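Protein phosphotransferase ChpT (PDB 4QPK) relays phosphate between proteins as a homodimeric histidine phosphotransferase in the phosphorelay that controls growth, division and intracellular survival of Brucella abortus. Local coordinates at residues B[181-186]-B[235-240]. Numbering follows the deposited sequence.
Sequences VITVKG and AEDIVF
K185 reaches along D237 where strand 178-185 ends and 238-242 is about to begin. From CB outward, K185 CB lies 4.0 Å from E236 O and CG closes on that same carbonyl at 3.2 Å. CD passes D237 CB, CE lies 3.1 Å from both D237 CB and OD2, and NZ ends 3.0 Å from D237 OD2. Extended beyond CG, the K185 chain runs alongside the D237 side chain in the same direction; their salt bridge includes only a weak hydrogen bond. With D237 CG between its own backbone N and carbonyl carbon (chi1 58°), OD2 faces K185 NZ while OD1 is hydrogen-bonded to T234 OG1.

Pairing is established by four backbone bonds: I182 and F240 exchange two, and V184 and I238 two more, with V184 N to I238 O at 2.9 Å and nearly straight (171°). T183 and V239 form the intervening non-hydrogen-bonded pair, CA atoms 4.5 Å apart, where T183 OG1 and CG2 both meet V239 CG2. V181 CG1 touches V239 CG1 at 3.6 Å. On the other face, V184 CG2 packs on I238 CB and approaches the F240 ring at its edge, 4.3 Å from CE2, while helix 144-160 covers I182 and F240. Beyond the strands, a water bridges G186 N and E236 O. Strand 178-185 is the middle one of a mixed five-stranded sheet, and 238-242 lies between it and edge strand 229-233, in the C-terminal domain resembling the ATP-binding domain of histidine kinases but lacking regions needed for ATP binding.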
ATOM      1  N   VAL B 181     -25.475  -6.517   2.088  1.00 18.74           N
ATOM      2  CA  VAL B 181     -25.851  -7.589   1.187  1.00 21.29           C
ATOM      3  C   VAL B 181     -25.182  -7.386  -0.160  1.00 23.06           C
ATOM      4  O   VAL B 181     -25.403  -6.378  -0.829  1.00 22.05           O
ATOM      5  CB  VAL B 181     -27.379  -7.668   1.011  1.00 19.88           C
ATOM      6  CG1 VAL B 181     -27.741  -8.928   0.242  1.00 22.81           C
ATOM      7  CG2 VAL B 181     -28.063  -7.648   2.389  1.00 21.60           C
ATOM      8  N   ILE B 182     -24.357  -8.350  -0.545  1.00 17.86           N
ATOM      9  CA  ILE B 182     -23.656  -8.302  -1.819  1.00 17.64           C
ATOM     10  C   ILE B 182     -24.136  -9.472  -2.663  1.00 19.22           C
ATOM     11  O   ILE B 182     -23.917 -10.637  -2.309  1.00 22.35           O
ATOM     12  CB  ILE B 182     -22.122  -8.361  -1.629  1.00 19.40           C
ATOM     13  CG1 ILE B 182     -21.595  -7.005  -1.156  1.00 26.41           C
ATOM     14  CG2 ILE B 182     -21.425  -8.684  -2.932  1.00 21.36           C
ATOM     15  CD1 ILE B 182     -21.811  -6.724   0.317  1.00 28.49           C
ATOM     16  N   THR B 183     -24.809  -9.154  -3.762  1.00 19.46           N
ATOM     17  CA  THR B 183     -25.404 -10.172  -4.620  1.00 19.46           C
ATOM     18  C   THR B 183     -24.739 -10.199  -5.988  1.00 17.42           C
ATOM     19  O   THR B 183     -24.704  -9.182  -6.687  1.00 20.75           O
ATOM     20  CB  THR B 183     -26.919  -9.930  -4.802  1.00 17.62           C
ATOM     21  OG1 THR B 183     -27.545  -9.815  -3.521  1.00 20.61           O
ATOM     22  CG2 THR B 183     -27.541 -11.101  -5.565  1.00 23.25           C
ATOM     23  N   VAL B 184     -24.195 -11.352  -6.363  1.00 19.08           N
ATOM     24  CA  VAL B 184     -23.555 -11.480  -7.666  1.00 18.16           C
ATOM     25  C   VAL B 184     -24.234 -12.512  -8.569  1.00 21.39           C
ATOM     26  O   VAL B 184     -24.722 -13.552  -8.118  1.00 23.09           O
ATOM     27  CB  VAL B 184     -22.048 -11.826  -7.538  1.00 24.73           C
ATOM     28  CG1 VAL B 184     -21.297 -10.660  -6.894  1.00 20.87           C
ATOM     29  CG2 VAL B 184     -21.838 -13.106  -6.737  1.00 22.57           C
ATOM     30  N   LYS B 185     -24.277 -12.165  -9.849  1.00 22.52           N
ATOM     31  CA  LYS B 185     -24.815 -13.009 -10.918  1.00 26.16           C
ATOM     32  C   LYS B 185     -23.897 -12.932 -12.109  1.00 26.42           C
ATOM     33  O   LYS B 185     -23.369 -11.867 -12.406  1.00 29.07           O
ATOM     34  CB  LYS B 185     -26.223 -12.561 -11.304  1.00 24.72           C
ATOM     35  CG  LYS B 185     -27.218 -12.997 -10.297  1.00 38.95           C
ATOM     36  CD  LYS B 185     -28.417 -12.106 -10.160  1.00 45.83           C
ATOM     37  CE  LYS B 185     -29.208 -12.692  -9.017  1.00 33.20           C
ATOM     38  NZ  LYS B 185     -30.111 -11.892  -8.231  1.00 28.72           N
ATOM     39  N   GLY B 186     -23.712 -14.052 -12.800  1.00 30.51           N
ATOM     40  CA  GLY B 186     -22.885 -14.070 -13.993  1.00 24.52           C
ATOM     41  C   GLY B 186     -22.773 -15.470 -14.564  1.00 34.84           C
ATOM     42  O   GLY B 186     -23.159 -16.436 -13.905  1.00 34.05           O
ATOM     43  N   ALA B 235     -28.227 -21.583  -7.909  1.00 33.85           N
ATOM     44  CA  ALA B 235     -27.886 -21.685  -9.331  1.00 33.71           C
ATOM     45  C   ALA B 235     -28.033 -20.332 -10.033  1.00 37.67           C
ATOM     46  O   ALA B 235     -27.462 -20.111 -11.105  1.00 41.01           O
ATOM     47  CB  ALA B 235     -28.753 -22.741 -10.016  1.00 33.19           C
ATOM     48  N   GLU B 236     -28.798 -19.433  -9.422  1.00 28.46           N
ATOM     49  CA  GLU B 236     -29.069 -18.121 -10.000  1.00 31.50           C
ATOM     50  C   GLU B 236     -28.072 -17.055  -9.557  1.00 29.22           C
ATOM     51  O   GLU B 236     -27.705 -16.185 -10.339  1.00 28.02           O
ATOM     52  CB  GLU B 236     -30.472 -17.641  -9.625  1.00 30.88           C
ATOM     53  CG  GLU B 236     -31.597 -18.351 -10.345  1.00 44.74           C
ATOM     54  CD  GLU B 236     -32.886 -17.568 -10.275  1.00 39.77           C
ATOM     55  OE1 GLU B 236     -33.371 -17.309  -9.149  1.00 46.05           O
ATOM     56  OE2 GLU B 236     -33.399 -17.192 -11.346  1.00 46.09           O
ATOM     57  N   ASP B 237     -27.675 -17.111  -8.293  1.00 25.55           N
ATOM     58  CA  ASP B 237     -26.795 -16.089  -7.723  1.00 22.99           C
ATOM     59  C   ASP B 237     -26.061 -16.560  -6.487  1.00 28.96           C
ATOM     60  O   ASP B 237     -26.317 -17.648  -5.967  1.00 28.24           O
ATOM     61  CB  ASP B 237     -27.576 -14.810  -7.383  1.00 24.55           C
ATOM     62  CG  ASP B 237     -28.735 -15.018  -6.394  1.00 29.68           C
ATOM     63  OD1 ASP B 237     -28.785 -16.023  -5.660  1.00 32.40           O
ATOM     64  OD2 ASP B 237     -29.630 -14.140  -6.363  1.00 29.43           O
ATOM     65  N   ILE B 238     -25.129 -15.726  -6.036  1.00 23.48           N
ATOM     66  CA  ILE B 238     -24.521 -15.899  -4.728  1.00 22.13           C
ATOM     67  C   ILE B 238     -24.723 -14.618  -3.931  1.00 23.47           C
ATOM     68  O   ILE B 238     -24.507 -13.519  -4.437  1.00 23.09           O
ATOM     69  CB  ILE B 238     -23.017 -16.228  -4.811  1.00 25.54           C
ATOM     70  CG1 ILE B 238     -22.789 -17.466  -5.693  1.00 28.53           C
ATOM     71  CG2 ILE B 238     -22.459 -16.419  -3.401  1.00 20.72           C
ATOM     72  CD1 ILE B 238     -21.314 -17.716  -6.079  1.00 24.98           C
ATOM     73  N   VAL B 239     -25.188 -14.762  -2.698  1.00 22.29           N
ATOM     74  CA  VAL B 239     -25.336 -13.624  -1.811  1.00 22.23           C
ATOM     75  C   VAL B 239     -24.330 -13.715  -0.670  1.00 27.97           C
ATOM     76  O   VAL B 239     -24.315 -14.683   0.090  1.00 24.63           O
ATOM     77  CB  VAL B 239     -26.755 -13.527  -1.231  1.00 25.32           C
ATOM     78  CG1 VAL B 239     -26.848 -12.393  -0.238  1.00 23.85           C
ATOM     79  CG2 VAL B 239     -27.770 -13.346  -2.355  1.00 26.33           C
ATOM     80  N   PHE B 240     -23.458 -12.719  -0.581  1.00 19.58           N
ATOM     81  CA  PHE B 240     -22.603 -12.583   0.587  1.00 19.37           C
ATOM     82  C   PHE B 240     -23.235 -11.537   1.478  1.00 22.63           C
ATOM     83  O   PHE B 240     -23.428 -10.405   1.051  1.00 23.08           O
ATOM     84  CB  PHE B 240     -21.181 -12.173   0.191  1.00 19.44           C
ATOM     85  CG  PHE B 240     -20.498 -13.142  -0.734  1.00 21.70           C
ATOM     86  CD1 PHE B 240     -19.771 -14.209  -0.222  1.00 20.98           C
ATOM     87  CD2 PHE B 240     -20.573 -12.982  -2.106  1.00 23.61           C
ATOM     88  CE1 PHE B 240     -19.127 -15.101  -1.073  1.00 21.43           C
ATOM     89  CE2 PHE B 240     -19.938 -13.868  -2.962  1.00 23.37           C
ATOM     90  CZ  PHE B 240     -19.214 -14.933  -2.439  1.00 21.09           C
TER
HETATM   91  O   HOH W   1     -25.875 -16.175 -12.309  1.00 35.61           O